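Long-range contacts in transcriptional regulator (Streptococcus thermophilus, PDB 6QER), which probably regulates transcription by binding DNA through a helix-turn-helix domain and responding to a signalling peptide through a ComR-type tetratricopeptide domain: residues I72-E77 with I114-E119; T90-D95 with D283-E288; N221-F226 with A254-L259. All blocks are in the same frame, centred on the assembly; numbering follows the deposited sequence.

Contact 1 (I72-E77 with I114-E119); sequences ITIPDE and ILPEEE
The CD1 methyl of Ile74 comes up against CD of the Pro116 ring, 3.7 Å away. Ile74 reaches this far because its chain is extended at chi2 (173°), which carries CD1 outward while the CG2 branch stays behind, at a loose 4.5 Å from Leu115 CD2. A second apolar pair has the roles exchanged: Pro75 offers its CD to Ile114 CD1 at 3.5 Å. Each segment thus gives one isoleucine and one proline, the branched chain supplying reach and the ring a rigid surface without an N-H to satisfy.

Side chains also lie against the backbone. Ile114 CD1 sits 3.9 Å from Thr73 O, and Ile74 CG1 lies 3.9 Å from Ile114 O. No hydrogen bond joins the two segments, so their fit rests on shape and van der Waals contact.

Two of the glutamates near the contact are engaged outside it. Glu119 forms a salt bridge with Lys82 and a hydrogen bond with Tyr78, while Glu117 pairs with Arg39 of the helix-turn-helix domain.

Both segments lead into helices: 72-77 runs into helix 76-86, and Pro116 is at the N-cap of helix 117-128, where the missing N-H costs the helix no bond. Ile74 also packs on Tyr79, Pro75 on Phe111 of helix 100-111, and Ile72 on Leu3 and Ile7 of helix 3-17, the first helix of the chain.

Contact 2 (T90-D95 with D283-E288); sequences TYRNPD and DSVLEE
Arg92 and Asp283 form a salt bridge in which Arg92 NH2 donates to Asp283 OD2, 2.7 Å away. The oxygen is approached on its syn side and lies close to the guanidinium plane. Arg92 NE adds a weak bond to the same OD2 at 2.8 Å; its approach to OD1 is too short to be trusted in detail. The two side chains cross at about a right angle with their planar groups 40° apart, so the two groups pair without being coplanar. A bend at chi3 (-58°) turns the guanidinium toward the carboxylate.

The same carboxylate works along its own chain as well. Asp283 is the N-cap of helix 284-296: OD1 accepts from Leu286 N at 3.1 Å, nearly straight (167°) and from above the carboxylate plane. Aspartate suits the position because its short side chain can fold back over the first turn, where backbone N-H groups lack helical acceptors. Arginine and helix start together would probably stabilise its negative charge. On the other side, Thr90 to Asn93 form a type I beta turn, closed by Asn93 N to Thr90 O at 2.9 Å, which presents Arg92 to the helix from the loop between helices 76-86 and 100-111.

Van der Waals contacts flank the charges. Val285 CB lies 3.5 Å from Arg92 CD, and Val285 CG1 is 3.9 Å from Tyr91 OH. Within the loop, Arg92 CG rests over one face of the Tyr91 ring, toward its rim, and Thr90 OG1 stands above the centre of the guanidinium. Tyr91, Arg92 and Val285 also touch a crystal neighbour, so the lattice may influence the geometry of this surface contact.

Contact 3 (N221-F226 with A254-L259); sequences NSFSDF and AKYELL
Tyr256 lies against two phenylalanines, turned differently to each. Its ring is nearly parallel to that of Phe226, with planes 7° apart, but the two are slid so far that they barely overlap: their centroids are 5.4 Å apart, and Phe226 CE2 lies 3.6 Å from Tyr256 CB. Against Phe223 the ring planes are inclined at 51°, an oblique pairing in which Phe223 CD2 comes to the tyrosine's edge, 3.6 Å from Tyr256 CD1. Tyr256 and each phenylalanine run past one another in opposite senses. The phenylalanines touch each other too, Phe223 CE2 standing over one face of Phe226 near the rim, so the three rings form an aromatic cluster. Leu259, three residues on, brings CB to 4.0 Å from Phe223 CZ.

Both phenylalanines start toward helix 246-261 from a tightly turned backbone. Asn221, with positive phi, ends helix 200-220 in a Schellman motif; a type II beta turn from Phe223 to Phe226 then leads into helix 226-240, directing Ser224 and Asp225 away. His260 meets both Phe223 and Tyr256, and Phe226 packs on Ala214 and Ile218.

No hydrogen bond crosses the contact, so cohesion between the tight interhelical turn and helix 246-261 comes from dispersion and burial of aromatic surface.

Overall arrangement
All three contacts fall within the ComR tetratricopeptide range of a chain of helices and loops without strands, yet none touches another. Contact 1 stands nearest the helix-turn-helix domain; its centre is about 41 Å from that of contact 3, on the opposite side of the chain's centre. Contact 2 lies about 33 Å from contact 1 and about 27 Å from contact 3, measured between centres. Along the chain, contact 1 closes before contact 3 opens, contact 3 is nested within the loop closed by contact 2, and contacts 1 and 2 interleave. Contacts 1 and 3 therefore join regions near in sequence, whereas contact 2 ties the loop after helix 76-86 to helix 284-296, linking early and late parts of the tetratricopeptide domain.

Contact 1 (I72-E77 with I114-E119)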
loop_
_atom_site.group_PDB
_atom_site.type_symbol
_atom_site.label_atom_id
_atom_site.label_comp_id
_atom_site.label_asym_id
_atom_site.label_seq_id
_atom_site.Cartn_x
_atom_site.Cartn_y
_atom_site.Cartn_z
ATOM N N ILE A 72 11.260 -10.429 -19.420
ATOM C CA ILE A 72 10.508 -10.101 -18.212
ATOM C C ILE A 72 9.650 -8.863 -18.377
ATOM O O ILE A 72 9.111 -8.344 -17.398
ATOM C CB ILE A 72 11.416 -9.814 -17.003
ATOM C CG1 ILE A 72 12.299 -8.612 -17.303
ATOM C CG2 ILE A 72 12.206 -11.028 -16.627
ATOM C CD1 ILE A 72 12.859 -7.974 -16.082
ATOM N N THR A 73 9.528 -8.384 -19.605
ATOM C CA THR A 73 8.733 -7.195 -19.862
ATOM C C THR A 73 7.300 -7.390 -19.391
ATOM O O THR A 73 6.656 -8.377 -19.714
ATOM C CB THR A 73 8.755 -6.823 -21.354
ATOM O OG1 THR A 73 9.970 -6.123 -21.645
ATOM C CG2 THR A 73 7.565 -5.949 -21.715
ATOM N N ILE A 74 6.826 -6.455 -18.585
ATOM C CA ILE A 74 5.447 -6.492 -18.113
ATOM C C ILE A 74 4.614 -5.564 -18.974
ATOM O O ILE A 74 4.882 -4.381 -19.061
ATOM C CB ILE A 74 5.371 -6.089 -16.648
ATOM C CG1 ILE A 74 6.299 -6.997 -15.830
ATOM C CG2 ILE A 74 3.920 -6.111 -16.160
ATOM C CD1 ILE A 74 6.456 -6.627 -14.392
ATOM N N PRO A 75 3.605 -6.116 -19.629
ATOM C CA PRO A 75 2.739 -5.403 -20.567
ATOM C C PRO A 75 1.955 -4.271 -19.919
ATOM O O PRO A 75 1.515 -4.417 -18.793
ATOM C CB PRO A 75 1.786 -6.492 -21.056
ATOM C CG PRO A 75 2.434 -7.764 -20.717
ATOM C CD PRO A 75 3.209 -7.518 -19.481
ATOM N N ASP A 76 1.732 -3.193 -20.654
ATOM C CA ASP A 76 0.941 -2.071 -20.165
ATOM C C ASP A 76 -0.462 -2.432 -19.633
ATOM O O ASP A 76 -0.971 -1.805 -18.699
ATOM C CB ASP A 76 0.807 -1.062 -21.295
ATOM C CG ASP A 76 2.088 -0.315 -21.549
ATOM O OD1 ASP A 76 3.150 -0.838 -21.175
ATOM O OD2 ASP A 76 2.044 0.777 -22.146
ATOM N N GLU A 77 -1.050 -3.475 -20.190
ATOM C CA GLU A 77 -2.365 -3.895 -19.794
ATOM C C GLU A 77 -2.413 -4.249 -18.309
ATOM O O GLU A 77 -3.414 -4.019 -17.660
ATOM C CB GLU A 77 -2.842 -5.067 -20.654
ATOM C CG GLU A 77 -4.299 -5.410 -20.442
ATOM C CD GLU A 77 -4.782 -6.614 -21.219
ATOM O OE1 GLU A 77 -5.951 -6.993 -21.020
ATOM O OE2 GLU A 77 -4.009 -7.212 -21.999
ATOM N N ILE A 114 4.620 -13.878 -15.147
ATOM C CA ILE A 114 5.603 -12.831 -15.325
ATOM C C ILE A 114 5.537 -11.758 -14.254
ATOM O O ILE A 114 6.067 -10.684 -14.433
ATOM C CB ILE A 114 5.445 -12.120 -16.656
ATOM C CG1 ILE A 114 4.022 -11.607 -16.810
ATOM C CG2 ILE A 114 5.815 -13.021 -17.801
ATOM C CD1 ILE A 114 3.940 -10.456 -17.740
ATOM N N LEU A 115 4.885 -12.034 -13.140
ATOM C CA LEU A 115 4.813 -11.002 -12.108
ATOM C C LEU A 115 5.882 -11.237 -11.050
ATOM O O LEU A 115 6.042 -12.332 -10.531
ATOM C CB LEU A 115 3.403 -10.945 -11.499
ATOM C CG LEU A 115 2.325 -10.358 -12.435
ATOM C CD1 LEU A 115 0.945 -10.417 -11.836
ATOM C CD2 LEU A 115 2.625 -8.947 -12.931
ATOM N N PRO A 116 6.656 -10.204 -10.768
ATOM C CA PRO A 116 7.628 -10.313 -9.682
ATOM C C PRO A 116 6.968 -10.261 -8.312
ATOM O O PRO A 116 5.810 -9.904 -8.178
ATOM C CB PRO A 116 8.539 -9.113 -9.906
ATOM C CG PRO A 116 7.696 -8.140 -10.623
ATOM C CD PRO A 116 6.736 -8.917 -11.465
ATOM N N GLU A 117 7.752 -10.626 -7.310
ATOM C CA GLU A 117 7.293 -10.852 -5.945
ATOM C C GLU A 117 6.577 -9.655 -5.323
ATOM O O GLU A 117 5.558 -9.789 -4.678
ATOM C CB GLU A 117 8.478 -11.235 -5.083
ATOM C CG GLU A 117 8.071 -11.538 -3.702
ATOM C CD GLU A 117 9.160 -12.143 -2.920
ATOM O OE1 GLU A 117 9.419 -13.351 -3.111
ATOM O OE2 GLU A 117 9.744 -11.401 -2.107
ATOM N N GLU A 118 7.140 -8.487 -5.560
ATOM C CA GLU A 118 6.599 -7.263 -5.044
ATOM C C GLU A 118 5.190 -6.982 -5.585
ATOM O O GLU A 118 4.322 -6.553 -4.842
ATOM C CB GLU A 118 7.517 -6.079 -5.352
ATOM C CG GLU A 118 8.944 -6.186 -4.850
ATOM C CD GLU A 118 9.986 -6.604 -5.910
ATOM O OE1 GLU A 118 9.847 -7.651 -6.564
ATOM O OE2 GLU A 118 10.941 -5.841 -6.080
ATOM N N GLU A 119 4.985 -7.194 -6.881
ATOM C CA GLU A 119 3.685 -6.977 -7.518
ATOM C C GLU A 119 2.673 -7.961 -6.957
ATOM O O GLU A 119 1.541 -7.610 -6.719
ATOM C CB GLU A 119 3.791 -7.091 -9.045
ATOM C CG GLU A 119 4.589 -5.986 -9.681
ATOM C CD GLU A 119 3.992 -4.603 -9.513
ATOM O OE1 GLU A 119 2.762 -4.464 -9.472
ATOM O OE2 GLU A 119 4.763 -3.637 -9.374
#

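Contact 2 (T90-D95 with D283-E288)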
loop_
_atom_site.group_PDB
_atom_site.type_symbol
_atom_site.label_atom_id
_atom_site.label_comp_id
_atom_site.label_asym_id
_atom_site.label_seq_id
_atom_site.Cartn_x
_atom_site.Cartn_y
_atom_site.Cartn_z
ATOM N N THR A 90 -16.709 2.686 -4.769
ATOM C CA THR A 90 -17.666 2.035 -3.888
ATOM C C THR A 90 -18.805 1.446 -4.698
ATOM O O THR A 90 -19.118 1.893 -5.798
ATOM C CB THR A 90 -18.301 3.013 -2.829
ATOM O OG1 THR A 90 -19.408 3.727 -3.390
ATOM C CG2 THR A 90 -17.291 3.991 -2.306
ATOM N N TYR A 91 -19.447 0.455 -4.114
ATOM C CA TYR A 91 -20.552 -0.201 -4.741
ATOM C C TYR A 91 -21.718 0.762 -5.029
ATOM O O TYR A 91 -22.703 0.354 -5.616
ATOM C CB TYR A 91 -21.035 -1.336 -3.853
ATOM C CG TYR A 91 -21.666 -0.850 -2.572
ATOM C CD1 TYR A 91 -20.898 -0.600 -1.442
ATOM C CD2 TYR A 91 -23.050 -0.644 -2.495
ATOM C CE1 TYR A 91 -21.480 -0.157 -0.284
ATOM C CE2 TYR A 91 -23.637 -0.214 -1.352
ATOM C CZ TYR A 91 -22.850 0.039 -0.246
ATOM O OH TYR A 91 -23.439 0.471 0.891
ATOM N N ARG A 92 -21.624 2.022 -4.601
ATOM C CA ARG A 92 -22.691 2.969 -4.868
ATOM C C ARG A 92 -22.406 3.799 -6.115
ATOM O O ARG A 92 -23.255 4.539 -6.584
ATOM C CB ARG A 92 -22.889 3.892 -3.656
ATOM C CG ARG A 92 -23.226 3.111 -2.415
ATOM C CD ARG A 92 -23.453 3.961 -1.214
ATOM N NE ARG A 92 -22.318 4.810 -0.850
ATOM C CZ ARG A 92 -21.232 4.395 -0.220
ATOM N NH1 ARG A 92 -21.106 3.123 0.089
ATOM N NH2 ARG A 92 -20.269 5.249 0.068
ATOM N N ASN A 93 -21.230 3.640 -6.693
ATOM C CA ASN A 93 -20.943 4.310 -7.959
ATOM C C ASN A 93 -20.125 3.393 -8.847
ATOM O O ASN A 93 -19.047 3.744 -9.276
ATOM C CB ASN A 93 -20.251 5.653 -7.740
ATOM C CG ASN A 93 -21.166 6.665 -7.049
ATOM O OD1 ASN A 93 -21.965 7.352 -7.690
ATOM N ND2 ASN A 93 -21.069 6.734 -5.736
ATOM N N PRO A 94 -20.676 2.204 -9.116
ATOM C CA PRO A 94 -20.047 1.135 -9.871
ATOM C C PRO A 94 -19.613 1.611 -11.238
ATOM O O PRO A 94 -20.269 2.438 -11.834
ATOM C CB PRO A 94 -21.157 0.089 -9.973
ATOM C CG PRO A 94 -22.406 0.874 -9.955
ATOM C CD PRO A 94 -22.147 2.038 -9.081
ATOM N N ASP A 95 -18.442 1.182 -11.662
ATOM C CA ASP A 95 -17.936 1.517 -12.966
ATOM C C ASP A 95 -18.069 0.262 -13.834
ATOM O O ASP A 95 -17.510 -0.770 -13.504
ATOM C CB ASP A 95 -16.525 2.047 -12.856
ATOM C CG ASP A 95 -15.784 2.023 -14.163
ATOM O OD1 ASP A 95 -16.171 2.715 -15.114
ATOM O OD2 ASP A 95 -14.758 1.345 -14.205
ATOM N N ASP A 283 -24.533 10.805 -2.187
ATOM C CA ASP A 283 -24.287 9.481 -1.644
ATOM C C ASP A 283 -25.086 9.488 -0.352
ATOM O O ASP A 283 -24.650 10.048 0.652
ATOM C CB ASP A 283 -22.803 9.227 -1.366
ATOM C CG ASP A 283 -22.504 7.783 -1.031
ATOM O OD1 ASP A 283 -23.378 7.045 -0.566
ATOM O OD2 ASP A 283 -21.349 7.381 -1.180
ATOM N N SER A 284 -26.239 8.845 -0.370
ATOM C CA SER A 284 -27.153 8.942 0.738
ATOM C C SER A 284 -26.760 7.919 1.765
ATOM O O SER A 284 -26.894 8.178 2.945
ATOM C CB SER A 284 -28.614 8.802 0.290
ATOM O OG SER A 284 -28.938 7.489 -0.093
ATOM N N VAL A 285 -26.254 6.773 1.343
ATOM C CA VAL A 285 -25.778 5.801 2.325
ATOM C C VAL A 285 -24.677 6.406 3.193
ATOM O O VAL A 285 -24.658 6.215 4.405
ATOM C CB VAL A 285 -25.237 4.526 1.686
ATOM C CG1 VAL A 285 -24.708 3.610 2.740
ATOM C CG2 VAL A 285 -26.317 3.833 0.902
ATOM N N LEU A 286 -23.748 7.104 2.551
ATOM C CA LEU A 286 -22.696 7.805 3.260
ATOM C C LEU A 286 -23.279 8.874 4.187
ATOM O O LEU A 286 -22.837 9.027 5.314
ATOM C CB LEU A 286 -21.711 8.441 2.273
ATOM C CG LEU A 286 -20.563 9.269 2.876
ATOM C CD1 LEU A 286 -19.698 8.495 3.851
ATOM C CD2 LEU A 286 -19.728 9.919 1.819
ATOM N N GLU A 287 -24.295 9.584 3.711
ATOM C CA GLU A 287 -24.929 10.645 4.491
ATOM C C GLU A 287 -25.561 10.115 5.768
ATOM O O GLU A 287 -25.338 10.627 6.841
ATOM C CB GLU A 287 -26.016 11.318 3.684
ATOM C CG GLU A 287 -26.808 12.324 4.474
ATOM C CD GLU A 287 -27.834 13.025 3.621
ATOM O OE1 GLU A 287 -28.232 12.449 2.593
ATOM O OE2 GLU A 287 -28.224 14.153 3.951
ATOM N N GLU A 288 -26.341 9.061 5.620
ATOM C CA GLU A 288 -27.032 8.425 6.710
ATOM C C GLU A 288 -26.057 7.850 7.683
ATOM O O GLU A 288 -26.248 7.898 8.893
ATOM C CB GLU A 288 -27.947 7.321 6.197
ATOM C CG GLU A 288 -29.020 7.803 5.268
ATOM C CD GLU A 288 -29.825 8.925 5.852
ATOM O OE1 GLU A 288 -30.009 8.967 7.085
ATOM O OE2 GLU A 288 -30.259 9.788 5.078
#

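Contact 3 (N221-F226 with A254-L259)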
loop_
_atom_site.group_PDB
_atom_site.type_symbol
_atom_site.label_atom_id
_atom_site.label_comp_id
_atom_site.label_asym_id
_atom_site.label_seq_id
_atom_site.Cartn_x
_atom_site.Cartn_y
_atom_site.Cartn_z
ATOM N N ASN A 221 -4.886 7.764 21.106
ATOM C CA ASN A 221 -5.038 9.013 21.820
ATOM C C ASN A 221 -3.734 9.766 21.669
ATOM O O ASN A 221 -3.264 10.430 22.584
ATOM C CB ASN A 221 -5.392 8.772 23.290
ATOM C CG ASN A 221 -5.902 10.009 23.981
ATOM O OD1 ASN A 221 -6.391 10.936 23.345
ATOM N ND2 ASN A 221 -5.782 10.034 25.294
ATOM N N SER A 222 -3.154 9.658 20.484
ATOM C CA SER A 222 -1.968 10.423 20.167
ATOM C C SER A 222 -2.257 11.360 19.020
ATOM O O SER A 222 -2.236 10.959 17.872
ATOM C CB SER A 222 -0.799 9.506 19.816
ATOM O OG SER A 222 0.347 10.281 19.516
ATOM N N PHE A 223 -2.469 12.625 19.341
ATOM C CA PHE A 223 -2.953 13.603 18.385
ATOM C C PHE A 223 -1.907 14.570 17.933
ATOM O O PHE A 223 -2.208 15.592 17.336
ATOM C CB PHE A 223 -4.159 14.333 18.958
ATOM C CG PHE A 223 -5.362 13.470 19.038
ATOM C CD1 PHE A 223 -5.572 12.643 20.107
ATOM C CD2 PHE A 223 -6.247 13.429 17.981
ATOM C CE1 PHE A 223 -6.665 11.828 20.145
ATOM C CE2 PHE A 223 -7.330 12.615 18.015
ATOM C CZ PHE A 223 -7.546 11.815 19.098
ATOM N N SER A 224 -0.671 14.259 18.253
ATOM C CA SER A 224 0.439 14.995 17.685
ATOM C C SER A 224 0.419 14.830 16.175
ATOM O O SER A 224 0.283 13.720 15.667
ATOM C CB SER A 224 1.765 14.512 18.264
ATOM O OG SER A 224 1.915 13.118 18.073
ATOM N N ASP A 225 0.524 15.954 15.486
ATOM C CA ASP A 225 0.542 16.026 14.037
ATOM C C ASP A 225 -0.758 15.611 13.358
ATOM O O ASP A 225 -0.802 15.528 12.141
ATOM C CB ASP A 225 1.667 15.149 13.488
ATOM C CG ASP A 225 3.024 15.586 13.947
ATOM O OD1 ASP A 225 3.202 16.784 14.231
ATOM O OD2 ASP A 225 3.908 14.714 14.042
ATOM N N PHE A 226 -1.828 15.420 14.112
ATOM C CA PHE A 226 -3.097 15.007 13.517
ATOM C C PHE A 226 -3.609 15.963 12.434
ATOM O O PHE A 226 -4.058 15.537 11.376
ATOM C CB PHE A 226 -4.140 14.852 14.605
ATOM C CG PHE A 226 -5.379 14.137 14.167
ATOM C CD1 PHE A 226 -5.477 12.771 14.291
ATOM C CD2 PHE A 226 -6.448 14.834 13.657
ATOM C CE1 PHE A 226 -6.603 12.126 13.906
ATOM C CE2 PHE A 226 -7.551 14.202 13.285
ATOM C CZ PHE A 226 -7.642 12.841 13.410
ATOM N N ALA A 254 -13.911 16.232 13.037
ATOM C CA ALA A 254 -14.883 16.142 14.100
ATOM C C ALA A 254 -14.267 15.370 15.230
ATOM O O ALA A 254 -14.259 15.830 16.371
ATOM C CB ALA A 254 -16.163 15.486 13.615
ATOM N N LYS A 255 -13.675 14.232 14.907
ATOM C CA LYS A 255 -13.122 13.392 15.948
ATOM C C LYS A 255 -12.048 14.156 16.695
ATOM O O LYS A 255 -11.955 14.082 17.918
ATOM C CB LYS A 255 -12.574 12.087 15.377
ATOM C CG LYS A 255 -13.647 11.134 14.862
ATOM C CD LYS A 255 -14.413 10.488 16.002
ATOM C CE LYS A 255 -15.262 9.333 15.510
ATOM N NZ LYS A 255 -15.446 9.484 14.071
ATOM N N TYR A 256 -11.263 14.928 15.964
ATOM C CA TYR A 256 -10.172 15.628 16.601
ATOM C C TYR A 256 -10.753 16.629 17.591
ATOM O O TYR A 256 -10.312 16.688 18.740
ATOM C CB TYR A 256 -9.278 16.309 15.568
ATOM C CG TYR A 256 -8.207 17.209 16.141
ATOM C CD1 TYR A 256 -7.061 16.680 16.690
ATOM C CD2 TYR A 256 -8.311 18.584 16.067
ATOM C CE1 TYR A 256 -6.062 17.489 17.189
ATOM C CE2 TYR A 256 -7.320 19.404 16.559
ATOM C CZ TYR A 256 -6.197 18.848 17.119
ATOM O OH TYR A 256 -5.206 19.653 17.621
ATOM N N GLU A 257 -11.764 17.381 17.156
ATOM C CA GLU A 257 -12.355 18.375 18.035
ATOM C C GLU A 257 -12.980 17.655 19.213
ATOM O O GLU A 257 -12.941 18.134 20.323
ATOM C CB GLU A 257 -13.409 19.226 17.319
ATOM C CG GLU A 257 -12.907 20.252 16.296
ATOM C CD GLU A 257 -12.064 21.358 16.908
ATOM O OE1 GLU A 257 -12.071 21.508 18.144
ATOM O OE2 GLU A 257 -11.441 22.124 16.149
ATOM N N LEU A 258 -13.490 16.458 18.984
ATOM C CA LEU A 258 -14.179 15.769 20.047
ATOM C C LEU A 258 -13.257 15.147 21.039
ATOM O O LEU A 258 -13.410 15.336 22.221
ATOM C CB LEU A 258 -15.064 14.670 19.481
ATOM C CG LEU A 258 -15.879 13.930 20.538
ATOM C CD1 LEU A 258 -16.868 14.852 21.155
ATOM C CD2 LEU A 258 -16.563 12.727 19.951
ATOM N N LEU A 259 -12.277 14.397 20.566
ATOM C CA LEU A 259 -11.521 13.580 21.489
ATOM C C LEU A 259 -10.258 14.258 21.969
ATOM O O LEU A 259 -9.640 13.800 22.914
ATOM C CB LEU A 259 -11.159 12.262 20.820
ATOM C CG LEU A 259 -12.261 11.264 20.473
ATOM C CD1 LEU A 259 -11.686 10.136 19.611
ATOM C CD2 LEU A 259 -12.922 10.691 21.716
#